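Local structure of NalD (Pseudomonas aeruginosa PAO1, 5DAJ) at residues K105-Q114 with L171-R179. The protein acts as a TetR-family secondary repressor of MexAB-OprM multidrug efflux pump expression, probably by binding DNA, and binds novobiocin, which induces expression of the pump. Residues are numbered along the deposited sequence; the frame is centred on the assembly and turned at random.
Sequences KRRILTILMQ and LGLFNDWLR
Phe-174 meets helix 103-114 with the edge of its ring: Leu-109 CD1 lies in the ring plane, 3.5 Å from Phe-174 CE2, and the ammonium of Lys-105 also approaches that edge rather than a face. Trp-177 likewise offers an edge, its CZ3 4.1 Å from Arg-106 CG. The guanidinium of Arg-106 is turned 68° from the indole plane and meets it obliquely; Arg-106 hydrogen-bonds through NE and NH2 to the carbonyls of Leu-99 and Leu-100 on helix 84-101, which probably helps keep the aliphatic part of the side chain beside the indole. On the guanidinium of Arg-179, Asp-176 O lies over one face toward the rim, while the Asp-176 carboxylate stands at its edge and is salt-bridged from OD1 to NH2 (2.6 Å).

The two helices also interlock. Leu-178 is a knob among Leu-109, Thr-110, Met-113 and Gln-114: with its CG anti to the carbonyl carbon (chi1 -67°), CD1 reaches Leu-109 CB at 3.9 Å and CD2 reaches Thr-110 OG1 at 3.4 Å. Thr-110 OG1 donates to Arg-106 O (2.8 Å) from above the carbonyl plane, and the same oxygen accepts the amide of Thr-110. In return, selenomethionine Met-113 sends an extended chain among Leu-171, Phe-174, Asn-175 and Leu-178, its SE passing 3.7 Å from Asn-175 ND2 and its CE ending against Leu-171 CD1.

Asp-176 hydrogen-bonds to His-167, and Arg-179 to Asn-130, of the second subunit, while Ile-108 and Ile-111 pack against helices 6-26 and 54-63. The nearly perpendicular crossing (-99°), with reciprocal knobs-into-holes packing, thus joins a helix that packs on the N-terminal region carrying the predicted helix-turn-helix to a helix at the dimer interface, within the all-helical C-terminal domain of a TetR-family repressor.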
ATOM      1  N   LYS A 105     -17.091  -1.216   2.506  1.00 55.39           N
ATOM      2  CA  LYS A 105     -15.884  -0.986   1.694  1.00 54.75           C
ATOM      3  C   LYS A 105     -14.658  -0.799   2.580  1.00 51.11           C
ATOM      4  O   LYS A 105     -13.618  -1.414   2.361  1.00 56.66           O
ATOM      5  CB  LYS A 105     -16.043   0.250   0.790  1.00 64.82           C
ATOM      6  CG  LYS A 105     -15.063   0.350  -0.389  1.00 72.01           C
ATOM      7  CD  LYS A 105     -15.097   1.752  -1.022  1.00 74.72           C
ATOM      8  CE  LYS A 105     -15.008   1.755  -2.542  1.00 73.30           C
ATOM      9  NZ  LYS A 105     -13.602   1.774  -3.031  1.00 73.46           N
ATOM     10  N   ARG A 106     -14.803   0.065   3.577  1.00 49.89           N
ATOM     11  CA  ARG A 106     -13.722   0.364   4.515  1.00 43.31           C
ATOM     12  C   ARG A 106     -13.257  -0.924   5.197  1.00 51.16           C
ATOM     13  O   ARG A 106     -12.067  -1.222   5.183  1.00 53.48           O
ATOM     14  CB  ARG A 106     -14.159   1.396   5.557  1.00 49.08           C
ATOM     15  CG  ARG A 106     -13.044   1.887   6.475  1.00 50.95           C
ATOM     16  CD  ARG A 106     -13.600   2.617   7.683  1.00 60.91           C
ATOM     17  NE  ARG A 106     -14.735   3.485   7.335  1.00 68.93           N
ATOM     18  CZ  ARG A 106     -15.939   3.485   7.919  1.00 71.43           C
ATOM     19  NH1 ARG A 106     -16.227   2.687   8.951  1.00 75.37           N
ATOM     20  NH2 ARG A 106     -16.871   4.323   7.475  1.00 79.20           N
ATOM     21  N   ARG A 107     -14.203  -1.681   5.748  1.00 43.21           N
ATOM     22  CA  ARG A 107     -13.897  -2.932   6.460  1.00 45.17           C
ATOM     23  C   ARG A 107     -13.138  -3.943   5.580  1.00 43.08           C
ATOM     24  O   ARG A 107     -12.084  -4.452   5.970  1.00 42.02           O
ATOM     25  CB  ARG A 107     -15.171  -3.576   7.025  1.00 47.29           C
ATOM     26  CG  ARG A 107     -15.801  -2.796   8.176  1.00 50.82           C
ATOM     27  CD  ARG A 107     -17.196  -3.305   8.555  1.00 49.06           C
ATOM     28  NE  ARG A 107     -17.219  -4.737   8.863  1.00 49.16           N
ATOM     29  CZ  ARG A 107     -16.970  -5.293  10.052  1.00 50.81           C
ATOM     30  NH1 ARG A 107     -16.681  -4.562  11.123  1.00 45.59           N
ATOM     31  NH2 ARG A 107     -17.012  -6.615  10.180  1.00 59.11           N
ATOM     32  N   ILE A 108     -13.669  -4.192   4.389  1.00 40.79           N
ATOM     33  CA  ILE A 108     -13.090  -5.167   3.465  1.00 44.60           C
ATOM     34  C   ILE A 108     -11.712  -4.732   2.944  1.00 46.99           C
ATOM     35  O   ILE A 108     -10.805  -5.558   2.823  1.00 50.82           O
ATOM     36  CB  ILE A 108     -14.050  -5.474   2.292  1.00 45.39           C
ATOM     37  CG1 ILE A 108     -15.236  -6.300   2.810  1.00 46.21           C
ATOM     38  CG2 ILE A 108     -13.339  -6.243   1.183  1.00 42.75           C
ATOM     39  CD1 ILE A 108     -16.397  -6.415   1.849  1.00 47.26           C
ATOM     40  N   LEU A 109     -11.558  -3.452   2.622  1.00 47.90           N
ATOM     41  CA  LEU A 109     -10.261  -2.939   2.155  1.00 47.56           C
ATOM     42  C   LEU A 109      -9.214  -2.916   3.259  1.00 47.82           C
ATOM     43  O   LEU A 109      -8.032  -3.130   2.978  1.00 49.46           O
ATOM     44  CB  LEU A 109     -10.377  -1.555   1.518  1.00 46.99           C
ATOM     45  CG  LEU A 109     -11.074  -1.523   0.163  1.00 49.23           C
ATOM     46  CD1 LEU A 109     -11.128  -0.088  -0.310  1.00 56.91           C
ATOM     47  CD2 LEU A 109     -10.385  -2.368  -0.890  1.00 50.85           C
ATOM     48  N   THR A 110      -9.638  -2.690   4.502  1.00 43.76           N
ATOM     49  CA  THR A 110      -8.719  -2.793   5.653  1.00 45.64           C
ATOM     50  C   THR A 110      -8.239  -4.238   5.761  1.00 46.46           C
ATOM     51  O   THR A 110      -7.071  -4.481   6.062  1.00 45.63           O
ATOM     52  CB  THR A 110      -9.403  -2.372   7.024  1.00 46.06           C
ATOM     53  OG1 THR A 110      -9.965  -1.062   6.954  1.00 52.67           O
ATOM     54  CG2 THR A 110      -8.492  -2.362   8.241  1.00 45.70           C
ATOM     55  N   ILE A 111      -9.119  -5.197   5.483  1.00 48.02           N
ATOM     56  CA  ILE A 111      -8.691  -6.604   5.452  1.00 50.53           C
ATOM     57  C   ILE A 111      -7.629  -6.820   4.368  1.00 49.74           C
ATOM     58  O   ILE A 111      -6.559  -7.379   4.632  1.00 52.23           O
ATOM     59  CB  ILE A 111      -9.858  -7.579   5.199  1.00 47.49           C
ATOM     60  CG1 ILE A 111     -10.795  -7.614   6.399  1.00 47.86           C
ATOM     61  CG2 ILE A 111      -9.326  -8.974   4.932  1.00 47.30           C
ATOM     62  CD1 ILE A 111     -12.140  -8.229   6.094  1.00 46.87           C
ATOM     63  N   LEU A 112      -7.951  -6.367   3.160  1.00 47.72           N
ATOM     64  CA  LEU A 112      -7.081  -6.522   1.990  1.00 46.02           C
ATOM     65  C   LEU A 112      -5.664  -5.981   2.195  1.00 50.66           C
ATOM     66  O   LEU A 112      -4.677  -6.632   1.857  1.00 56.71           O
ATOM     67  CB  LEU A 112      -7.691  -5.832   0.772  1.00 42.49           C
ATOM     68  CG  LEU A 112      -6.794  -5.752  -0.463  1.00 45.93           C
ATOM     69  CD1 LEU A 112      -6.415  -7.145  -0.920  1.00 48.52           C
ATOM     70  CD2 LEU A 112      -7.473  -4.986  -1.590  1.00 48.05           C
HETATM   71  N   MSE A 113      -5.573  -4.795   2.762  1.00 50.50           N
HETATM   72  CA  MSE A 113      -4.289  -4.096   2.852  1.00 50.95           C
HETATM   73  C   MSE A 113      -3.605  -4.194   4.176  1.00 49.34           C
HETATM   74  O   MSE A 113      -2.435  -3.844   4.299  1.00 44.60           O
HETATM   75  CB  MSE A 113      -4.550  -2.639   2.554  1.00 56.89           C
HETATM   76  CG  MSE A 113      -5.195  -2.552   1.177  1.00 69.70           C
HETATM   77 SE   MSE A 113      -5.207  -0.698   0.587  1.00 85.08          SE
HETATM   78  CE  MSE A 113      -6.001  -1.026  -1.193  1.00 58.04           C
ATOM     79  N   GLN A 114      -4.300  -4.739   5.158  1.00 52.29           N
ATOM     80  CA  GLN A 114      -3.830  -4.732   6.541  1.00 63.81           C
ATOM     81  C   GLN A 114      -3.912  -6.049   7.310  1.00 61.81           C
ATOM     82  O   GLN A 114      -3.101  -6.288   8.224  1.00 56.62           O
ATOM     83  CB  GLN A 114      -4.633  -3.701   7.299  1.00 65.67           C
ATOM     84  CG  GLN A 114      -3.873  -3.012   8.399  1.00 69.71           C
ATOM     85  CD  GLN A 114      -3.385  -1.675   7.949  1.00 67.93           C
ATOM     86  OE1 GLN A 114      -4.160  -0.868   7.407  1.00 81.47           O
ATOM     87  NE2 GLN A 114      -2.088  -1.431   8.140  1.00 39.01           N
ATOM     88  N   LEU A 171      -3.689   4.384  -4.523  1.00 39.51           N
ATOM     89  CA  LEU A 171      -3.385   3.213  -3.709  1.00 36.51           C
ATOM     90  C   LEU A 171      -2.736   3.610  -2.393  1.00 37.21           C
ATOM     91  O   LEU A 171      -3.084   3.080  -1.342  1.00 36.67           O
ATOM     92  CB  LEU A 171      -2.457   2.265  -4.461  1.00 35.52           C
ATOM     93  CG  LEU A 171      -2.002   1.010  -3.727  1.00 37.77           C
ATOM     94  CD1 LEU A 171      -3.175   0.120  -3.351  1.00 37.50           C
ATOM     95  CD2 LEU A 171      -1.018   0.245  -4.588  1.00 41.02           C
ATOM     96  N   GLY A 172      -1.785   4.534  -2.475  1.00 37.75           N
ATOM     97  CA  GLY A 172      -1.069   5.032  -1.309  1.00 40.11           C
ATOM     98  C   GLY A 172      -1.964   5.744  -0.311  1.00 42.18           C
ATOM     99  O   GLY A 172      -1.845   5.537   0.892  1.00 43.71           O
ATOM    100  N   LEU A 173      -2.869   6.572  -0.816  1.00 41.89           N
ATOM    101  CA  LEU A 173      -3.839   7.266   0.032  1.00 42.61           C
ATOM    102  C   LEU A 173      -4.728   6.287   0.801  1.00 41.56           C
ATOM    103  O   LEU A 173      -4.932   6.443   2.004  1.00 41.51           O
ATOM    104  CB  LEU A 173      -4.712   8.215  -0.792  1.00 43.55           C
ATOM    105  CG  LEU A 173      -4.007   9.446  -1.352  1.00 42.36           C
ATOM    106  CD1 LEU A 173      -4.932  10.150  -2.326  1.00 43.43           C
ATOM    107  CD2 LEU A 173      -3.578  10.395  -0.250  1.00 42.74           C
ATOM    108  N   PHE A 174      -5.245   5.293   0.085  1.00 40.42           N
ATOM    109  CA  PHE A 174      -6.023   4.198   0.689  1.00 42.07           C
ATOM    110  C   PHE A 174      -5.202   3.505   1.766  1.00 42.91           C
ATOM    111  O   PHE A 174      -5.656   3.329   2.891  1.00 46.41           O
ATOM    112  CB  PHE A 174      -6.446   3.165  -0.361  1.00 41.37           C
ATOM    113  CG  PHE A 174      -7.723   3.508  -1.076  1.00 45.00           C
ATOM    114  CD1 PHE A 174      -7.882   4.732  -1.692  1.00 47.62           C
ATOM    115  CD2 PHE A 174      -8.761   2.581  -1.157  1.00 50.12           C
ATOM    116  CE1 PHE A 174      -9.058   5.039  -2.354  1.00 52.85           C
ATOM    117  CE2 PHE A 174      -9.943   2.877  -1.819  1.00 52.79           C
ATOM    118  CZ  PHE A 174     -10.089   4.110  -2.424  1.00 51.96           C
ATOM    119  N   ASN A 175      -3.975   3.156   1.418  1.00 40.71           N
ATOM    120  CA  ASN A 175      -3.090   2.430   2.323  1.00 44.65           C
ATOM    121  C   ASN A 175      -2.768   3.228   3.587  1.00 46.95           C
ATOM    122  O   ASN A 175      -2.909   2.722   4.701  1.00 41.60           O
ATOM    123  CB  ASN A 175      -1.784   2.053   1.623  1.00 48.08           C
ATOM    124  CG  ASN A 175      -1.240   0.737   2.095  1.00 53.61           C
ATOM    125  OD1 ASN A 175      -0.485   0.682   3.066  1.00 66.89           O
ATOM    126  ND2 ASN A 175      -1.623  -0.340   1.419  1.00 55.64           N
ATOM    127  N   ASP A 176      -2.331   4.474   3.389  1.00 40.90           N
ATOM    128  CA  ASP A 176      -2.013   5.388   4.498  1.00 41.44           C
ATOM    129  C   ASP A 176      -3.209   5.573   5.415  1.00 42.28           C
ATOM    130  O   ASP A 176      -3.093   5.413   6.630  1.00 47.88           O
ATOM    131  CB  ASP A 176      -1.540   6.767   3.995  1.00 42.90           C
ATOM    132  CG  ASP A 176      -0.026   6.941   4.028  1.00 45.94           C
ATOM    133  OD1 ASP A 176       0.676   6.175   4.711  1.00 45.26           O
ATOM    134  OD2 ASP A 176       0.475   7.875   3.367  1.00 46.69           O
ATOM    135  N   TRP A 177      -4.353   5.917   4.834  1.00 42.39           N
ATOM    136  CA  TRP A 177      -5.531   6.263   5.633  1.00 44.16           C
ATOM    137  C   TRP A 177      -6.066   5.076   6.419  1.00 46.42           C
ATOM    138  O   TRP A 177      -6.408   5.211   7.587  1.00 49.04           O
ATOM    139  CB  TRP A 177      -6.663   6.844   4.791  1.00 44.35           C
ATOM    140  CG  TRP A 177      -7.724   7.416   5.664  1.00 44.66           C
ATOM    141  CD1 TRP A 177      -7.697   8.629   6.279  1.00 48.70           C
ATOM    142  CD2 TRP A 177      -8.937   6.790   6.062  1.00 45.05           C
ATOM    143  NE1 TRP A 177      -8.829   8.805   7.025  1.00 52.69           N
ATOM    144  CE2 TRP A 177      -9.611   7.689   6.911  1.00 50.26           C
ATOM    145  CE3 TRP A 177      -9.531   5.560   5.781  1.00 49.84           C
ATOM    146  CZ2 TRP A 177     -10.854   7.399   7.483  1.00 53.85           C
ATOM    147  CZ3 TRP A 177     -10.770   5.269   6.351  1.00 52.72           C
ATOM    148  CH2 TRP A 177     -11.415   6.186   7.191  1.00 51.71           C
ATOM    149  N   LEU A 178      -6.140   3.922   5.767  1.00 44.03           N
ATOM    150  CA  LEU A 178      -6.594   2.691   6.423  1.00 42.83           C
ATOM    151  C   LEU A 178      -5.635   2.227   7.524  1.00 44.26           C
ATOM    152  O   LEU A 178      -6.071   1.692   8.536  1.00 49.30           O
ATOM    153  CB  LEU A 178      -6.781   1.581   5.406  1.00 42.24           C
ATOM    154  CG  LEU A 178      -7.913   1.788   4.399  1.00 41.60           C
ATOM    155  CD1 LEU A 178      -7.781   0.835   3.217  1.00 41.24           C
ATOM    156  CD2 LEU A 178      -9.268   1.642   5.062  1.00 41.24           C
ATOM    157  N   ARG A 179      -4.339   2.453   7.328  1.00 48.51           N
ATOM    158  CA  ARG A 179      -3.314   2.198   8.365  1.00 47.11           C
ATOM    159  C   ARG A 179      -3.478   3.172   9.544  1.00 50.99           C
ATOM    160  O   ARG A 179      -3.439   2.767  10.694  1.00 52.57           O
ATOM    161  CB  ARG A 179      -1.902   2.310   7.779  1.00 46.80           C
ATOM    162  CG  ARG A 179      -0.761   2.020   8.760  1.00 45.53           C
ATOM    163  CD  ARG A 179       0.618   2.264   8.161  1.00 49.17           C
ATOM    164  NE  ARG A 179       0.678   3.543   7.442  1.00 54.62           N
ATOM    165  CZ  ARG A 179       0.800   4.741   8.017  1.00 56.74           C
ATOM    166  NH1 ARG A 179       0.907   4.877   9.337  1.00 64.23           N
ATOM    167  NH2 ARG A 179       0.821   5.821   7.260  1.00 61.48           N
TER